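Side-chain contacts in rhodopsin (PDB 6KFQ), which uses the light absorbed by a bound retinal to pump protons across the membrane of a heat-tolerant bacterium: residues 47-52 with 200-205; 64-69 with 192-197; 129-134 with 180-185. All coordinates share one frame; numbering follows the deposited sequence. Where two conformers were deposited one is given.

The three contacts sample one seven-helix retinal bundle. Contact 1 joins helices 32-53 and 194-218, contact 2 sets the hairpin region before helix 70-90 against the start of helix 194-218, and contact 3 pairs helices 124-153 and 158-184. Along the chain the segments come in the order 47-52, 64-69, 129-134, 180-185, 192-197, 200-205, so each pair encloses the next. Centres of contacts 1 and 2 lie about 13 Å apart, 2 and 3 about 14 Å, and 1 and 3 about 18 Å. V181 packs on F201, linking contact 3 to contact 1. Contacts 1 and 3 thus meet the retinal pocket from different helices, while contact 2 lies at one end of the bundle.

Contact 1 (47-52 with 200-205); sequences IAYLVM and LFMVLD. With MPG ([(Z)-octadec-9-enyl] (2R)-2,3-bis(oxidanyl)propanoate), chain E; MPG ([(Z)-octadec-9-enyl] (2R)-2,3-bis(oxidanyl)propanoate), chain N.
D205 holds CG beside its backbone N and anti to the carbonyl carbon (chi1 -75°), while the first torsion of Y49, -92°, lies off the staggered positions; with these torsions the phenol and the carboxylate meet between two antiparallel helices of the seven-transmembrane microbial rhodopsin fold. The short axes pass 13.2 Å apart, too far for general interdigitation, so one long aromatic side chain does the bridging. Y49 donates its hydroxyl to D205, with OH to OD2 at 2.6 Å. The oxygen is met on its anti side, with the donor 29° out of the carboxylate plane. The two flat groups stand nearly perpendicular, and OD2 of D205, at the edge of the phenol, also lies 3.3 Å from Y49 CE1.

The carboxylate is gripped at both oxygens, for OD1 is hydrogen-bonded to Y178. Two tyrosines therefore limit its rotation beside the retinal that D205 touches, which resembles the aspartate of the last transmembrane helix in bacteriorhodopsin, likewise held by two tyrosines. M52 steadies the phenol from its own helix, laying CE over the ring centre 4.1 Å above the plane. On the lipid side of the same helix, I47 and L50 meet one bound lipid chain, and A48 with the other branch of I47 meets a second. At the far end of the tyrosine, the hydroxyl also presses on the helix backbone, Y49 OH lying 3.2 Å from M202 CA.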
loop_
_atom_site.group_PDB
_atom_site.type_symbol
_atom_site.label_atom_id
_atom_site.label_comp_id
_atom_site.label_asym_id
_atom_site.label_seq_id
_atom_site.Cartn_x
_atom_site.Cartn_y
_atom_site.Cartn_z
ATOM N N ILE A 47 -1.790 3.126 13.119
ATOM C CA ILE A 47 -0.802 2.949 14.182
ATOM C C ILE A 47 0.528 3.588 13.794
ATOM O O ILE A 47 1.151 4.300 14.592
ATOM C CB ILE A 47 -0.633 1.454 14.513
ATOM C CG1 ILE A 47 -1.913 0.891 15.135
ATOM C CG2 ILE A 47 0.550 1.238 15.449
ATOM C CD1 ILE A 47 -1.911 -0.630 15.278
ATOM N N ALA A 48 0.985 3.348 12.565
ATOM C CA ALA A 48 2.245 3.948 12.134
ATOM C C ALA A 48 2.177 5.465 12.186
ATOM O O ALA A 48 3.106 6.121 12.679
ATOM C CB ALA A 48 2.599 3.484 10.717
ATOM N N TYR A 49 1.081 6.044 11.689
ATOM C CA TYR A 49 0.949 7.496 11.701
ATOM C C TYR A 49 0.883 8.044 13.119
ATOM O O TYR A 49 1.418 9.123 13.392
ATOM C CB TYR A 49 -0.272 7.920 10.882
ATOM C CG TYR A 49 0.100 8.207 9.448
ATOM C CD1 TYR A 49 -0.083 7.253 8.449
ATOM C CD2 TYR A 49 0.678 9.423 9.095
ATOM C CE1 TYR A 49 0.278 7.518 7.130
ATOM C CE2 TYR A 49 1.044 9.692 7.782
ATOM C CZ TYR A 49 0.842 8.740 6.808
ATOM O OH TYR A 49 1.215 9.008 5.507
ATOM N N LEU A 50 0.237 7.321 14.041
ATOM C CA LEU A 50 0.221 7.774 15.430
ATOM C C LEU A 50 1.622 7.756 16.020
ATOM O O LEU A 50 2.029 8.699 16.713
ATOM C CB LEU A 50 -0.719 6.902 16.265
ATOM C CG LEU A 50 -0.988 7.323 17.711
ATOM C CD1 LEU A 50 -1.371 8.795 17.793
ATOM C CD2 LEU A 50 -2.078 6.446 18.317
ATOM N N VAL A 51 2.376 6.685 15.752
ATOM C CA VAL A 51 3.754 6.591 16.226
ATOM C C VAL A 51 4.573 7.766 15.708
ATOM O O VAL A 51 5.239 8.468 16.479
ATOM C CB VAL A 51 4.372 5.241 15.819
ATOM C CG1 VAL A 51 5.867 5.239 16.094
ATOM C CG2 VAL A 51 3.699 4.106 16.580
ATOM N N MET A 52 4.515 8.017 14.400
ATOM C CA MET A 52 5.263 9.135 13.837
ATOM C C MET A 52 4.736 10.478 14.339
ATOM O O MET A 52 5.525 11.395 14.597
ATOM C CB MET A 52 5.223 9.074 12.316
ATOM C CG MET A 52 5.866 7.802 11.756
ATOM S SD MET A 52 6.002 7.913 9.964
ATOM C CE MET A 52 4.338 7.511 9.442
ATOM N N LEU A 200 3.109 14.644 0.916
ATOM C CA LEU A 200 2.861 13.868 -0.291
ATOM C C LEU A 200 2.569 12.412 0.044
ATOM O O LEU A 200 1.607 11.828 -0.473
ATOM C CB LEU A 200 4.056 13.988 -1.239
ATOM C CG LEU A 200 4.158 15.393 -1.838
ATOM C CD1 LEU A 200 5.447 15.565 -2.630
ATOM C CD2 LEU A 200 2.933 15.693 -2.717
ATOM N N PHE A 201 3.400 11.798 0.898
ATOM C CA PHE A 201 3.135 10.416 1.290
ATOM C C PHE A 201 1.793 10.299 2.006
ATOM O O PHE A 201 1.107 9.277 1.873
ATOM C CB PHE A 201 4.246 9.872 2.200
ATOM C CG PHE A 201 5.499 9.448 1.482
ATOM C CD1 PHE A 201 5.445 8.681 0.315
ATOM C CD2 PHE A 201 6.742 9.787 1.993
ATOM C CE1 PHE A 201 6.609 8.277 -0.322
ATOM C CE2 PHE A 201 7.914 9.397 1.355
ATOM C CZ PHE A 201 7.848 8.641 0.193
ATOM N N MET A 202 1.405 11.326 2.770
ATOM C CA MET A 202 0.119 11.271 3.457
ATOM C C MET A 202 -1.034 11.240 2.464
ATOM O O MET A 202 -1.977 10.455 2.627
ATOM C CB MET A 202 -0.024 12.454 4.423
ATOM C CG MET A 202 -1.381 12.515 5.136
ATOM S SD MET A 202 -2.605 13.459 4.200
ATOM C CE MET A 202 -1.914 15.106 4.280
ATOM N N VAL A 203 -0.981 12.079 1.423
ATOM C CA VAL A 203 -2.047 12.077 0.427
ATOM C C VAL A 203 -2.081 10.740 -0.296
ATOM O O VAL A 203 -3.144 10.122 -0.448
ATOM C CB VAL A 203 -1.877 13.241 -0.566
ATOM C CG1 VAL A 203 -2.926 13.154 -1.666
ATOM C CG2 VAL A 203 -1.968 14.584 0.149
ATOM N N LEU A 204 -0.909 10.265 -0.742
ATOM C CA LEU A 204 -0.837 8.962 -1.388
ATOM C C LEU A 204 -1.373 7.862 -0.480
ATOM O O LEU A 204 -2.168 7.019 -0.912
ATOM C CB LEU A 204 0.617 8.660 -1.792
ATOM C CG LEU A 204 1.154 9.561 -2.904
ATOM C CD1 LEU A 204 2.667 9.317 -3.113
ATOM C CD2 LEU A 204 0.393 9.275 -4.190
ATOM N N ASP A 205 -0.916 7.827 0.775
ATOM C CA ASP A 205 -1.363 6.773 1.687
ATOM C C ASP A 205 -2.881 6.765 1.835
ATOM O O ASP A 205 -3.509 5.703 1.808
ATOM C CB ASP A 205 -0.728 6.949 3.065
ATOM C CG ASP A 205 0.727 6.532 3.105
ATOM O OD1 ASP A 205 1.214 5.897 2.137
ATOM O OD2 ASP A 205 1.379 6.842 4.128
HETATM C C2 MPG E . 1.694 4.679 27.968
HETATM C C3 MPG E . 0.420 5.431 27.702
HETATM C C4 MPG E . -0.053 5.298 26.281
HETATM C C5 MPG E . -1.191 6.212 25.912
HETATM C C6 MPG E . -1.678 6.022 24.501
HETATM C C7 MPG E . -2.879 6.874 24.120
HETATM C C8 MPG E . -3.520 6.431 22.846
HETATM C C9 MPG E . -3.971 5.006 22.916
HETATM C C10 MPG E . -4.444 4.274 21.942
HETATM C C11 MPG E . -4.548 4.637 20.494
HETATM C C12 MPG E . -5.436 3.694 19.746
HETATM C C13 MPG E . -5.579 3.967 18.258
HETATM C C14 MPG E . -4.394 3.555 17.420
HETATM C C15 MPG E . -4.776 2.860 16.133
HETATM C C16 MPG E . -5.367 1.484 16.335
HETATM C C17 MPG E . -6.054 0.873 15.140
HETATM C C18 MPG E . -7.334 1.580 14.760
HETATM O O1 MPG E . 2.327 6.782 28.829
HETATM C C1 MPG E . 2.546 5.361 28.986
HETATM C CXD MPG E . 2.555 8.998 29.598
HETATM O O2 MPG E . 2.278 9.588 28.337
HETATM C C21 MPG E . 3.345 9.936 30.498
HETATM O O3 MPG E . 4.306 10.652 29.734
HETATM O O4 MPG E . 4.282 7.342 29.797
HETATM C CX3 MPG E . 3.166 7.612 29.435
HETATM C C13 MPG N . 5.983 0.881 13.340
HETATM C C14 MPG N . 4.529 1.016 13.717
HETATM C C15 MPG N . 3.567 0.588 12.636
HETATM C C16 MPG N . 3.405 -0.905 12.485
HETATM C C17 MPG N . 2.635 -1.559 13.605
HETATM C C18 MPG N . 2.505 -3.055 13.460
#

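Contact 2 (64-69 with 192-197); sequences GREFYW and VSLSVE. With MPG ([(Z)-octadec-9-enyl] (2R)-2,3-bis(oxidanyl)propanoate), chain Q.
L194, in the first turn of helix 194-218, reaches over to E66 and Y68 of the hairpin that joins helices 32-53 and 70-90, a two-stranded element also found between the second and third helices of bacteriorhodopsin. The leucine extends its CG away from the backbone N (chi1 173°), and its methyls are thereby carried out from the helix to the hairpin. CD2 is the busier of the two. It lies in the plane of the Y68 ring, at the rim, 3.8 Å from CE2, so the leucine abuts the phenol's edge and covers neither of its faces. The other methyl, CD1, lies 4.1 Å from Y68 CD2.

E66, two residues before Y68, likewise turns CG opposite its backbone N (chi1 -171°), continues fully extended and crosses the leucine at about a right angle. Its OE1 rests 3.4 Å from L194 CD2, while OE2 is hydrogen-bonded to S58 within the same connection. Y68, the central residue of an inverse gamma turn, starts its side chain toward the helix; with CG anti to the carbonyl carbon (chi1 -80°) it offers L194 the edge of its ring and sends its hydroxyl on to E2 of helix 2-23, which L194 also touches.

The helix start itself is fixed by S193 as N-cap: V196 N donates to S193 OG over 3.2 Å, holding the turn from which L194 projects. S195 OG is hydrogen-bonded to W5 NE1 and lies 3.1 Å from C10 of a bound MPG.

No hydrogen bond spans the two segments. Their cohesion is dispersive, with E66 OE2 and Y68 OH hydrogen-bonded outside them; because E66 OE1 comes close to the carboxylate of E2, the proximity may raise the proton affinity of one of the two acids.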
loop_
_atom_site.group_PDB
_atom_site.type_symbol
_atom_site.label_atom_id
_atom_site.label_comp_id
_atom_site.label_asym_id
_atom_site.label_seq_id
_atom_site.Cartn_x
_atom_site.Cartn_y
_atom_site.Cartn_z
ATOM N N GLY A 64 22.729 13.442 9.577
ATOM C CA GLY A 64 21.864 14.529 9.985
ATOM C C GLY A 64 20.481 14.528 9.364
ATOM O O GLY A 64 19.640 15.346 9.759
ATOM N N ARG A 65 20.213 13.652 8.403
ATOM C CA ARG A 65 18.866 13.561 7.854
ATOM C C ARG A 65 17.913 12.972 8.886
ATOM O O ARG A 65 18.234 11.992 9.562
ATOM C CB ARG A 65 18.850 12.700 6.590
ATOM C CG ARG A 65 19.577 13.304 5.404
ATOM C CD ARG A 65 19.384 12.457 4.149
ATOM N NE ARG A 65 20.069 11.169 4.235
ATOM C CZ ARG A 65 19.469 9.981 4.193
ATOM N NH1 ARG A 65 18.152 9.895 4.057
ATOM N NH2 ARG A 65 20.197 8.873 4.277
ATOM N N GLU A 66 16.736 13.577 9.015
ATOM C CA GLU A 66 15.676 12.951 9.790
ATOM C C GLU A 66 14.993 11.906 8.922
ATOM O O GLU A 66 14.523 12.210 7.820
ATOM C CB GLU A 66 14.663 13.980 10.292
ATOM C CG GLU A 66 13.674 13.391 11.293
ATOM C CD GLU A 66 12.655 14.394 11.802
ATOM O OE1 GLU A 66 12.728 15.578 11.412
ATOM O OE2 GLU A 66 11.776 13.990 12.594
ATOM N N PHE A 67 14.951 10.672 9.409
ATOM C CA PHE A 67 14.489 9.536 8.621
ATOM C C PHE A 67 13.287 8.916 9.322
ATOM O O PHE A 67 13.427 8.353 10.412
ATOM C CB PHE A 67 15.611 8.513 8.432
ATOM C CG PHE A 67 15.199 7.297 7.645
ATOM C CD1 PHE A 67 14.616 7.428 6.391
ATOM C CD2 PHE A 67 15.399 6.026 8.157
ATOM C CE1 PHE A 67 14.231 6.313 5.666
ATOM C CE2 PHE A 67 15.027 4.900 7.434
ATOM C CZ PHE A 67 14.442 5.043 6.185
ATOM N N TYR A 68 12.113 9.025 8.694
ATOM C CA TYR A 68 10.879 8.407 9.189
ATOM C C TYR A 68 10.831 6.951 8.743
ATOM O O TYR A 68 10.264 6.611 7.701
ATOM C CB TYR A 68 9.654 9.171 8.696
ATOM C CG TYR A 68 9.383 10.418 9.497
ATOM C CD1 TYR A 68 8.592 10.376 10.636
ATOM C CD2 TYR A 68 9.930 11.637 9.125
ATOM C CE1 TYR A 68 8.347 11.515 11.381
ATOM C CE2 TYR A 68 9.692 12.782 9.859
ATOM C CZ TYR A 68 8.900 12.714 10.987
ATOM O OH TYR A 68 8.655 13.849 11.724
ATOM N N TRP A 69 11.419 6.067 9.554
ATOM C CA TRP A 69 11.481 4.654 9.197
ATOM C C TRP A 69 10.198 3.895 9.517
ATOM O O TRP A 69 9.960 2.843 8.913
ATOM C CB TRP A 69 12.660 3.986 9.911
ATOM C CG TRP A 69 12.679 4.254 11.374
ATOM C CD1 TRP A 69 13.364 5.238 12.012
ATOM C CD2 TRP A 69 11.973 3.532 12.389
ATOM N NE1 TRP A 69 13.130 5.180 13.364
ATOM C CE2 TRP A 69 12.280 4.138 13.622
ATOM C CE3 TRP A 69 11.117 2.428 12.375
ATOM C CZ2 TRP A 69 11.760 3.680 14.832
ATOM C CZ3 TRP A 69 10.597 1.977 13.574
ATOM C CH2 TRP A 69 10.920 2.599 14.785
ATOM N N VAL A 192 12.482 18.903 -2.393
ATOM C CA VAL A 192 11.438 19.460 -1.544
ATOM C C VAL A 192 11.816 19.213 -0.088
ATOM O O VAL A 192 12.672 18.381 0.231
ATOM C CB VAL A 192 10.045 18.872 -1.851
ATOM C CG1 VAL A 192 9.679 19.111 -3.310
ATOM C CG2 VAL A 192 9.995 17.393 -1.519
ATOM N N SER A 193 11.164 19.956 0.799
ATOM C CA SER A 193 11.422 19.843 2.224
ATOM C C SER A 193 10.826 18.553 2.776
ATOM O O SER A 193 9.962 17.919 2.163
ATOM C CB SER A 193 10.826 21.039 2.969
ATOM O OG SER A 193 9.412 20.988 2.902
ATOM N N LEU A 194 11.301 18.167 3.963
ATOM C CA LEU A 194 10.719 17.017 4.654
ATOM C C LEU A 194 9.224 17.215 4.899
ATOM O O LEU A 194 8.440 16.264 4.822
ATOM C CB LEU A 194 11.456 16.783 5.975
ATOM C CG LEU A 194 10.873 15.713 6.899
ATOM C CD1 LEU A 194 10.910 14.342 6.236
ATOM C CD2 LEU A 194 11.597 15.693 8.234
ATOM N N SER A 195 8.809 18.442 5.209
ATOM C CA SER A 195 7.382 18.686 5.402
ATOM C C SER A 195 6.591 18.387 4.134
ATOM O O SER A 195 5.522 17.770 4.193
ATOM C CB SER A 195 7.146 20.126 5.852
ATOM O OG SER A 195 5.764 20.426 5.760
ATOM N N VAL A 196 7.102 18.805 2.974
ATOM C CA VAL A 196 6.424 18.514 1.712
ATOM C C VAL A 196 6.406 17.013 1.452
ATOM O O VAL A 196 5.381 16.443 1.053
ATOM C CB VAL A 196 7.089 19.281 0.557
ATOM C CG1 VAL A 196 6.529 18.820 -0.783
ATOM C CG2 VAL A 196 6.896 20.773 0.733
ATOM N N GLU A 197 7.552 16.352 1.655
ATOM C CA GLU A 197 7.620 14.903 1.482
ATOM C C GLU A 197 6.569 14.189 2.327
ATOM O O GLU A 197 5.888 13.268 1.854
ATOM C CB GLU A 197 9.014 14.398 1.849
ATOM C CG GLU A 197 9.129 12.889 1.857
ATOM C CD GLU A 197 10.426 12.402 2.471
ATOM O OE1 GLU A 197 10.517 11.189 2.732
ATOM O OE2 GLU A 197 11.339 13.227 2.709
HETATM C C7 MPG Q . 7.794 24.228 8.086
HETATM C C8 MPG Q . 7.749 24.229 6.588
HETATM C C9 MPG Q . 6.367 24.342 6.018
HETATM C C10 MPG Q . 5.826 23.504 5.167
HETATM C C11 MPG Q . 4.488 23.627 4.503
HETATM C C12 MPG Q . 4.162 22.469 3.604
HETATM C C13 MPG Q . 2.859 22.621 2.838
HETATM C C14 MPG Q . 2.520 21.450 1.946
HETATM C C15 MPG Q . 1.272 21.636 1.110
HETATM C C16 MPG Q . -0.011 21.742 1.894
HETATM C C17 MPG Q . -1.250 21.895 1.046
HETATM C C18 MPG Q . -2.546 21.823 1.815
#

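Contact 3 (129-134 with 180-185); sequences ILFIIS and IVWLIG. With RET (retinal), chain R; MPG ([(Z)-octadec-9-enyl] (2R)-2,3-bis(oxidanyl)propanoate), chain B.
W182 and L183, consecutive on helix 158-184, take hold of F131 of helix 124-153 from different directions, forming part of the wall of a rhodopsin retinal pocket. F131 reaches them because its CG stands opposite the backbone N (chi1 176°), carrying the phenyl outward. W182 comes first. Its indole accepts F131 CD1 over the six-membered ring, 3.4 Å from CE3, and the two ring systems form an offset pair that barely overlaps, centroids 4.9 Å apart and planes at 29°. The same indole face also meets the retinal, whose C2 lies 3.6 Å from W182 CD1. Phenylalanine and chromophore thus share one side of the tryptophan, and F131 CD1 itself lies 3.6 Å from retinal C3.

L183 follows, crossing F131 at about a right angle. Its CD2 makes a CH-pi contact over the phenyl face, 3.9 Å from the centroid, while CG lies 3.5 Å from F131 CZ.

At the β-ionone ring of retinal, S134 sets OG 3.1 Å from C3, with its hydroxyl hydrogen-bonded to the carbonyl of M111. Through F131, W182 and S134 the two segments offer this end of the retinal no charged group, consistent with a hold largely by shape and dispersion.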
loop_
_atom_site.group_PDB
_atom_site.type_symbol
_atom_site.label_atom_id
_atom_site.label_comp_id
_atom_site.label_asym_id
_atom_site.label_seq_id
_atom_site.Cartn_x
_atom_site.Cartn_y
_atom_site.Cartn_z
ATOM N N ILE A 129 22.316 2.398 -5.477
ATOM C CA ILE A 129 22.182 1.018 -5.940
ATOM C C ILE A 129 20.980 0.348 -5.278
ATOM O O ILE A 129 20.259 -0.430 -5.913
ATOM C CB ILE A 129 23.486 0.227 -5.704
ATOM C CG1 ILE A 129 23.397 -1.154 -6.350
ATOM C CG2 ILE A 129 23.790 0.079 -4.227
ATOM C CD1 ILE A 129 23.401 -1.116 -7.862
ATOM N N LEU A 130 20.738 0.648 -4.001
ATOM C CA LEU A 130 19.595 0.051 -3.315
ATOM C C LEU A 130 18.272 0.600 -3.833
ATOM O O LEU A 130 17.270 -0.128 -3.869
ATOM C CB LEU A 130 19.707 0.282 -1.812
ATOM C CG LEU A 130 20.857 -0.478 -1.165
ATOM C CD1 LEU A 130 21.067 -0.033 0.283
ATOM C CD2 LEU A 130 20.585 -1.956 -1.253
ATOM N N PHE A 131 18.241 1.869 -4.239
ATOM C CA PHE A 131 17.025 2.387 -4.856
ATOM C C PHE A 131 16.760 1.685 -6.179
ATOM O O PHE A 131 15.608 1.418 -6.534
ATOM C CB PHE A 131 17.133 3.903 -5.043
ATOM C CG PHE A 131 15.961 4.508 -5.760
ATOM C CD1 PHE A 131 14.845 4.943 -5.050
ATOM C CD2 PHE A 131 15.961 4.625 -7.143
ATOM C CE1 PHE A 131 13.758 5.479 -5.706
ATOM C CE2 PHE A 131 14.875 5.157 -7.813
ATOM C CZ PHE A 131 13.766 5.589 -7.086
ATOM N N ILE A 132 17.815 1.373 -6.927
ATOM C CA ILE A 132 17.621 0.677 -8.193
ATOM C C ILE A 132 17.102 -0.732 -7.951
ATOM O O ILE A 132 16.177 -1.192 -8.632
ATOM C CB ILE A 132 18.926 0.662 -9.005
ATOM C CG1 ILE A 132 19.394 2.090 -9.235
ATOM C CG2 ILE A 132 18.705 -0.037 -10.339
ATOM C CD1 ILE A 132 18.392 2.926 -9.955
ATOM N N ILE A 133 17.708 -1.451 -6.998
ATOM C CA ILE A 133 17.225 -2.791 -6.673
ATOM C C ILE A 133 15.755 -2.738 -6.260
ATOM O O ILE A 133 14.937 -3.555 -6.699
ATOM C CB ILE A 133 18.104 -3.426 -5.578
ATOM C CG1 ILE A 133 19.535 -3.599 -6.084
ATOM C CG2 ILE A 133 17.551 -4.774 -5.168
ATOM C CD1 ILE A 133 20.546 -3.880 -4.992
ATOM N N SER A 134 15.395 -1.759 -5.438
ATOM C CA SER A 134 14.004 -1.641 -5.001
ATOM C C SER A 134 13.072 -1.390 -6.188
ATOM O O SER A 134 12.024 -2.035 -6.322
ATOM C CB SER A 134 13.885 -0.527 -3.960
ATOM O OG SER A 134 12.547 -0.445 -3.486
ATOM N N ILE A 180 8.862 8.411 -6.765
ATOM C CA ILE A 180 9.074 9.801 -7.168
ATOM C C ILE A 180 9.156 10.698 -5.939
ATOM O O ILE A 180 10.056 11.539 -5.822
ATOM C CB ILE A 180 7.958 10.254 -8.127
ATOM C CG1 ILE A 180 7.971 9.393 -9.392
ATOM C CG2 ILE A 180 8.086 11.757 -8.447
ATOM C CD1 ILE A 180 6.889 9.738 -10.381
ATOM N N VAL A 181 8.214 10.535 -5.004
ATOM C CA VAL A 181 8.265 11.316 -3.769
ATOM C C VAL A 181 9.576 11.047 -3.035
ATOM O O VAL A 181 10.255 11.972 -2.575
ATOM C CB VAL A 181 7.051 10.997 -2.882
ATOM C CG1 VAL A 181 7.220 11.678 -1.534
ATOM C CG2 VAL A 181 5.760 11.444 -3.563
ATOM N N TRP A 182 9.940 9.766 -2.916
ATOM C CA TRP A 182 11.213 9.387 -2.313
ATOM C C TRP A 182 12.361 10.145 -2.964
ATOM O O TRP A 182 13.232 10.697 -2.280
ATOM C CB TRP A 182 11.402 7.875 -2.471
ATOM C CG TRP A 182 12.443 7.222 -1.613
ATOM C CD1 TRP A 182 12.230 6.551 -0.444
ATOM C CD2 TRP A 182 13.850 7.110 -1.891
ATOM N NE1 TRP A 182 13.416 6.041 0.032
ATOM C CE2 TRP A 182 14.426 6.372 -0.834
ATOM C CE3 TRP A 182 14.675 7.577 -2.919
ATOM C CZ2 TRP A 182 15.798 6.082 -0.777
ATOM C CZ3 TRP A 182 16.050 7.280 -2.867
ATOM C CH2 TRP A 182 16.591 6.543 -1.800
ATOM N N LEU A 183 12.354 10.217 -4.295
ATOM C CA LEU A 183 13.479 10.817 -5.006
ATOM C C LEU A 183 13.542 12.326 -4.824
ATOM O O LEU A 183 14.640 12.895 -4.801
ATOM C CB LEU A 183 13.414 10.481 -6.493
ATOM C CG LEU A 183 13.904 9.097 -6.913
ATOM C CD1 LEU A 183 13.641 8.916 -8.395
ATOM C CD2 LEU A 183 15.398 8.915 -6.624
ATOM N N ILE A 184 12.395 13.003 -4.713
ATOM C CA ILE A 184 12.451 14.447 -4.514
ATOM C C ILE A 184 12.587 14.814 -3.043
ATOM O O ILE A 184 13.022 15.933 -2.733
ATOM C CB ILE A 184 11.235 15.161 -5.131
ATOM C CG1 ILE A 184 9.942 14.751 -4.429
ATOM C CG2 ILE A 184 11.159 14.864 -6.630
ATOM C CD1 ILE A 184 8.725 15.458 -4.978
ATOM N N GLY A 185 12.266 13.897 -2.134
ATOM C CA GLY A 185 12.294 14.179 -0.715
ATOM C C GLY A 185 13.686 14.038 -0.131
ATOM O O GLY A 185 14.694 13.990 -0.842
HETATM C C1 RET R . 10.242 3.117 -2.313
HETATM C C2 RET R . 11.689 3.594 -2.501
HETATM C C3 RET R . 12.551 2.696 -3.363
HETATM C C4 RET R . 11.925 2.474 -4.726
HETATM C C5 RET R . 10.431 2.240 -4.685
HETATM C C6 RET R . 9.686 2.440 -3.582
HETATM C C7 RET R . 8.251 2.194 -3.632
HETATM C C8 RET R . 7.317 2.195 -2.642
HETATM C C9 RET R . 5.894 1.957 -2.725
HETATM C C10 RET R . 5.137 2.201 -1.640
HETATM C C11 RET R . 3.719 2.031 -1.499
HETATM C C12 RET R . 3.119 2.285 -0.341
HETATM C C13 RET R . 1.714 2.145 -0.037
HETATM C C14 RET R . 1.304 2.340 1.239
HETATM C C15 RET R . -0.026 2.218 1.762
HETATM C C16 RET R . 10.230 2.143 -1.127
HETATM C C17 RET R . 9.450 4.382 -1.929
HETATM C C18 RET R . 9.919 1.588 -5.940
HETATM C C19 RET R . 5.318 1.472 -4.025
HETATM C C20 RET R . 0.784 1.754 -1.151
HETATM C C2 MPG B . 24.981 -2.380 -1.475
HETATM C C3 MPG B . 24.166 -3.542 -2.003
HETATM C C4 MPG B . 24.080 -3.587 -3.511
HETATM C C5 MPG B . 25.217 -4.313 -4.194
HETATM C C6 MPG B . 25.051 -5.816 -4.260
HETATM C C7 MPG B . 23.960 -6.281 -5.218
HETATM C C8 MPG B . 23.835 -7.771 -5.347
HETATM C C9 MPG B . 22.872 -8.193 -6.416
HETATM C C10 MPG B . 21.814 -8.963 -6.296
HETATM C C11 MPG B . 20.884 -9.288 -7.424
HETATM C C12 MPG B . 20.701 -10.756 -7.682
HETATM C C13 MPG B . 19.602 -11.421 -6.866
HETATM C C14 MPG B . 19.346 -12.860 -7.250
HETATM C C15 MPG B . 18.124 -13.486 -6.611
HETATM C C16 MPG B . 17.863 -14.906 -7.063
HETATM C C17 MPG B . 16.645 -15.582 -6.491
HETATM C C18 MPG B . 16.470 -17.012 -6.954
HETATM O O1 MPG B . 25.486 -0.956 0.408
HETATM C C1 MPG B . 24.839 -2.187 0.011
HETATM C CXD MPG B . 26.210 0.637 2.017
HETATM O O2 MPG B . 26.727 1.227 0.837
HETATM C C21 MPG B . 27.315 0.327 3.014
HETATM O O3 MPG B . 28.006 1.521 3.346
HETATM O O4 MPG B . 24.778 -1.204 2.531
HETATM C CX3 MPG B . 25.409 -0.616 1.692
#